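Local atomic coordinates of afamin (Homo sapiens, PDB entry 6FAK), a protein that carries hydrophobic molecules in body fluids, binds vitamin E and keeps lipidated Wnt proteins soluble and active. Residues S243-D246 with G247-G251; V253-C256 with I257-T260; S66-P69 with N70-L73. One frame throughout, in Å; residues are numbered along the deposited sequence.

Overall arrangement
Contact 3 comes first along the chain, at the start of helix 69-78 in the first albumin repeat. Contacts 1 and 2 follow in the second, on the consecutive helices 231-250 and 253-268. Their centres lie about 8 Å apart, and the disulfide Cys248-Cys256 ties the two helices together. Contact 3 sits about 14 Å from contact 1 and about 12 Å from contact 2, centre to centre. It meets contact 1 through Asn70 and Glu250, a probable hydrogen bond. It meets contact 2 where Pro69 packs on Val254. Residues 66-73 therefore join the first repeat to the region that forms the pocket for hydrophobic ligands.

Contact 1: S243-D246 with G247-G251; sequences SNYD and GCCEG
Backbone bonds from Gly247, Cys248, Cys249 and Glu250 back to the carbonyls of Ser243, Asn244, Tyr245 and Asp246 carry one alpha-helix through 243-250. It ends in a Schellman motif with Gly251, at positive phi, as the C-prime residue. The segments hold the paired cysteines typical of the albumin family: Cys248 is bonded to Cys256 and Cys249 to Cys203, so adjacent residues tie this helix to two others. Cys249 SG lies at the edge of the Tyr245 ring and in its plane, 4.0 Å from Tyr245 CD1. This is a sulfur-aromatic contact. The Tyr245 ring also meets Tyr218 and Phe153.

One turn of the helix also separates Asn244 from Cys248. CG of Asn244 stands trans to the backbone N (chi1 -166°), and a chi2 of 5° brings Asn244 OD1 to 3.2 Å from Cys248 SG. The same OD1 is probably hydrogen-bonded to Thr260 OG1 on the next helix. Glu250 is extended. Its carboxylate reaches Arg101 in a salt bridge and Asn70 in a hydrogen bond, which links the helix end to the first albumin repeat. A water bridges the turn, donating to Asp246 O at 3.0 Å and to Glu250 OE1 at 2.8 Å.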
# COMPACT_ATOMS: atom_id res chain seq x y z
N SER A 243 14.36 -6.32 10.06
CA SER A 243 14.24 -5.56 11.33
C SER A 243 13.57 -4.22 11.13
O SER A 243 12.71 -3.85 11.91
CB SER A 243 15.65 -5.36 11.99
OG SER A 243 16.07 -6.65 12.39
N ASN A 244 13.93 -3.50 10.07
CA ASN A 244 13.33 -2.25 9.71
C ASN A 244 11.82 -2.37 9.51
O ASN A 244 11.05 -1.58 10.08
CB ASN A 244 14.01 -1.73 8.43
CG ASN A 244 13.72 -0.28 8.12
OD1 ASN A 244 13.06 0.44 8.88
ND2 ASN A 244 14.29 0.17 6.99
N TYR A 245 11.37 -3.35 8.72
CA TYR A 245 9.93 -3.63 8.62
C TYR A 245 9.28 -4.06 9.95
O TYR A 245 8.18 -3.64 10.20
CB TYR A 245 9.58 -4.65 7.53
CG TYR A 245 9.55 -4.01 6.22
CD1 TYR A 245 8.37 -3.47 5.74
CD2 TYR A 245 10.67 -3.90 5.46
CE1 TYR A 245 8.33 -2.85 4.52
CE2 TYR A 245 10.64 -3.29 4.24
CZ TYR A 245 9.45 -2.76 3.78
OH TYR A 245 9.43 -2.09 2.60
N ASP A 246 9.95 -4.85 10.78
CA ASP A 246 9.37 -5.24 12.05
C ASP A 246 8.92 -3.99 12.87
O ASP A 246 7.80 -3.96 13.40
CB ASP A 246 10.30 -6.15 12.90
CG ASP A 246 10.43 -7.59 12.34
OD1 ASP A 246 9.63 -8.03 11.46
OD2 ASP A 246 11.39 -8.27 12.77
N GLY A 247 9.79 -2.99 12.99
CA GLY A 247 9.50 -1.80 13.80
C GLY A 247 8.51 -0.88 13.09
O GLY A 247 7.62 -0.30 13.71
N CYS A 248 8.72 -0.70 11.79
CA CYS A 248 7.92 0.22 11.03
C CYS A 248 6.47 -0.32 10.97
O CYS A 248 5.53 0.47 11.12
CB CYS A 248 8.51 0.44 9.64
SG CYS A 248 10.07 1.35 9.56
N CYS A 249 6.31 -1.64 10.78
CA CYS A 249 4.97 -2.26 10.74
C CYS A 249 4.24 -2.16 12.08
O CYS A 249 3.00 -2.00 12.11
CB CYS A 249 5.02 -3.68 10.20
SG CYS A 249 5.48 -3.78 8.44
N GLU A 250 4.99 -2.27 13.17
CA GLU A 250 4.46 -2.05 14.49
C GLU A 250 3.88 -0.65 14.69
O GLU A 250 2.88 -0.49 15.39
CB GLU A 250 5.51 -2.35 15.57
CG GLU A 250 5.00 -2.01 16.95
CD GLU A 250 5.96 -2.25 18.08
OE1 GLU A 250 7.02 -2.92 17.88
OE2 GLU A 250 5.56 -1.76 19.18
N GLY A 251 4.51 0.34 14.09
CA GLY A 251 4.18 1.71 14.31
C GLY A 251 5.14 2.44 15.25
O GLY A 251 4.85 3.54 15.64
O HOH W 1 7.69 -5.04 16.18

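Contact 2: V253-C256 with I257-T260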
# COMPACT_ATOMS: atom_id res chain seq x y z
N VAL A 253 7.62 4.72 15.69
CA VAL A 253 8.16 5.77 14.79
C VAL A 253 9.67 6.02 14.97
O VAL A 253 10.40 6.10 13.98
CB VAL A 253 7.36 7.08 14.85
CG1 VAL A 253 5.93 6.85 14.42
CG2 VAL A 253 7.41 7.70 16.25
N VAL A 254 10.12 6.09 16.22
CA VAL A 254 11.55 6.24 16.54
C VAL A 254 12.41 5.07 16.03
O VAL A 254 13.41 5.28 15.34
CB VAL A 254 11.77 6.48 18.06
CG1 VAL A 254 13.25 6.53 18.40
CG2 VAL A 254 11.09 7.77 18.49
N GLN A 255 12.02 3.85 16.36
CA GLN A 255 12.74 2.68 15.89
C GLN A 255 12.74 2.57 14.36
O GLN A 255 13.72 2.12 13.75
CB GLN A 255 12.14 1.40 16.48
CG GLN A 255 13.05 0.19 16.38
CD GLN A 255 14.37 0.41 17.15
OE1 GLN A 255 14.41 1.11 18.16
NE2 GLN A 255 15.44 -0.11 16.61
N CYS A 256 11.63 2.93 13.76
CA CYS A 256 11.50 2.95 12.31
C CYS A 256 12.55 3.86 11.68
O CYS A 256 13.25 3.45 10.74
CB CYS A 256 10.07 3.34 11.90
SG CYS A 256 9.66 3.30 10.14
N ILE A 257 12.62 5.10 12.17
CA ILE A 257 13.60 6.08 11.68
C ILE A 257 15.02 5.56 11.86
O ILE A 257 15.78 5.56 10.89
CB ILE A 257 13.39 7.51 12.30
CG1 ILE A 257 12.13 8.15 11.75
CG2 ILE A 257 14.56 8.43 11.99
CD1 ILE A 257 11.53 9.24 12.62
N ARG A 258 15.34 5.08 13.06
CA ARG A 258 16.66 4.47 13.36
C ARG A 258 17.01 3.31 12.47
O ARG A 258 18.11 3.23 11.98
CB ARG A 258 16.73 3.96 14.82
CG ARG A 258 16.84 5.07 15.85
CD ARG A 258 17.03 4.55 17.27
NE ARG A 258 17.02 5.66 18.24
CZ ARG A 258 16.68 5.60 19.53
NH1 ARG A 258 16.27 4.46 20.09
NH2 ARG A 258 16.72 6.70 20.26
N ASP A 259 16.09 2.36 12.31
CA ASP A 259 16.35 1.20 11.45
C ASP A 259 16.43 1.57 9.97
O ASP A 259 17.20 0.96 9.25
CB ASP A 259 15.34 0.05 11.65
CG ASP A 259 15.41 -0.56 13.03
OD1 ASP A 259 16.39 -0.29 13.71
OD2 ASP A 259 14.48 -1.30 13.43
N THR A 260 15.61 2.53 9.51
CA THR A 260 15.71 3.00 8.14
C THR A 260 17.11 3.63 7.90
O THR A 260 17.79 3.29 6.93
CB THR A 260 14.60 4.02 7.82
OG1 THR A 260 13.31 3.38 7.94
CG2 THR A 260 14.73 4.61 6.40
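Gln255 leaves the helix with CG anti to the backbone N (chi1 -163°) and then bends at chi2 (61°), which turns its amide toward Asp259 one turn on. Gln255 NE2 gives a weak hydrogen bond to Asp259 OD1, 3.1 Å long and strongly bent at the hydrogen. Amide and carboxylate planes stand 68° apart, so the two groups do not lie flat on each other. An alanine in place of Gln255 would remove the amide and is likely to leave the Asp259 carboxylate without this donor and freer to turn.

Val254 and Arg258 run side by side. The CG1 methyl of Val254 sits over the centre of one face of the Arg258 guanidinium, 3.7 Å from CZ of Arg258. Arg258 NH2 is hydrogen-bonded to Gln15. Cys256 O accepts the backbone N of Thr260 at 2.8 Å. Thr260 OG1 also lies 2.8 Å from Cys256 O, but a second acceptor leaves its proton unsettled. On the buried side, Ile257 packs on Ile25 of helix 22-33. The arrangement is typical of the all-helical albumin fold, where disulfides join successive, roughly antiparallel helices.

Contact 3: S66-P69 with N70-L73; sequences SKLP and NNVL
Leu68 lays its side chain obliquely across that of Asn71, with Leu68 CB 3.8 Å from Asn71 ND2 and Leu68 CD2 also near that nitrogen. They flank the start of helix 69-78 in the first albumin repeat: Leu68 is the N-cap, and Asn71 lies in the first turn, which Pro69 opens. A proline suits this position, since the first residues of a helix have no carbonyl behind them to take up an N-H. Leucine has no polar side-chain atom with which to cap the helix, so the bonds of this turn come from the backbone.

Val72 N gives its hydrogen to Leu68 O, 3.3 Å away, and makes a second, weak bond to Pro69 O. Leu73 N bonds to Pro69 O at 3.1 Å, nearly straight at 172°, with the donor in the carbonyl plane.

The first torsion of Val72 (chi1 178°) puts CG1 opposite its own N and CG2 beside that N. Val72 CG2 thus faces the incoming chain, where it meets Lys67 CB at 4.0 Å. Pro69 also packs on Val254, Gln255 and Arg258 of helix 253-268, while Leu73 and Val72 face helix 39-58. Asn70 ND2, besides its bond to Glu250, is hydrogen-bonded to Tyr33 OH. Through Pro69 and Asn70 the helix start meets the second albumin repeat, whereas Val72 and Leu73 pack within the first.

A water joins the N-cap residue to the first turn, accepting from Leu68 N at 3.0 Å and from Asn71 ND2 at 3.3 Å.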
# COMPACT_ATOMS: atom_id res chain seq x y z
N SER A 66 17.06 3.85 28.21
CA SER A 66 17.39 2.72 27.33
C SER A 66 16.18 1.80 27.02
O SER A 66 16.35 0.75 26.37
CB SER A 66 18.57 1.91 27.92
OG SER A 66 19.65 1.78 26.99
N LYS A 67 14.97 2.19 27.45
CA LYS A 67 13.72 1.47 27.11
C LYS A 67 13.41 1.52 25.61
O LYS A 67 13.93 2.38 24.90
CB LYS A 67 12.52 2.02 27.90
CG LYS A 67 12.44 1.58 29.36
CD LYS A 67 11.29 2.29 30.08
CE LYS A 67 10.68 1.48 31.22
NZ LYS A 67 11.64 0.66 32.00
N LEU A 68 12.57 0.60 25.14
CA LEU A 68 12.07 0.65 23.77
C LEU A 68 11.30 1.99 23.58
O LEU A 68 10.63 2.46 24.53
CB LEU A 68 11.18 -0.56 23.49
CG LEU A 68 10.78 -0.89 22.04
CD1 LEU A 68 11.94 -1.42 21.18
CD2 LEU A 68 9.65 -1.90 22.08
N PRO A 69 11.47 2.66 22.41
CA PRO A 69 10.87 4.00 22.26
C PRO A 69 9.36 3.99 22.39
O PRO A 69 8.78 4.83 23.03
CB PRO A 69 11.28 4.43 20.84
CG PRO A 69 12.43 3.53 20.48
CD PRO A 69 12.17 2.23 21.18
N ASN A 70 8.75 2.99 21.79
CA ASN A 70 7.32 2.81 21.84
C ASN A 70 6.80 2.61 23.26
O ASN A 70 5.75 3.14 23.61
CB ASN A 70 6.88 1.59 21.01
CG ASN A 70 5.92 1.96 19.95
OD1 ASN A 70 5.65 3.17 19.77
ND2 ASN A 70 5.40 0.96 19.22
N ASN A 71 7.55 1.86 24.07
CA ASN A 71 7.17 1.67 25.47
C ASN A 71 7.14 2.99 26.22
O ASN A 71 6.22 3.21 27.03
CB ASN A 71 8.03 0.59 26.19
CG ASN A 71 7.63 -0.84 25.79
OD1 ASN A 71 6.49 -1.09 25.35
ND2 ASN A 71 8.57 -1.80 25.96
N VAL A 72 8.03 3.91 25.89
CA VAL A 72 8.02 5.26 26.49
C VAL A 72 6.81 6.07 26.04
O VAL A 72 6.08 6.59 26.86
CB VAL A 72 9.33 6.06 26.19
CG1 VAL A 72 9.24 7.47 26.78
CG2 VAL A 72 10.55 5.32 26.79
N LEU A 73 6.61 6.16 24.72
CA LEU A 73 5.48 6.90 24.13
C LEU A 73 4.14 6.41 24.62
O LEU A 73 3.27 7.20 24.98
CB LEU A 73 5.51 6.74 22.62
CG LEU A 73 4.40 7.48 21.85
CD1 LEU A 73 4.96 8.84 21.40
CD2 LEU A 73 3.92 6.61 20.70
O HOH W 2 11.66 -1.63 27.00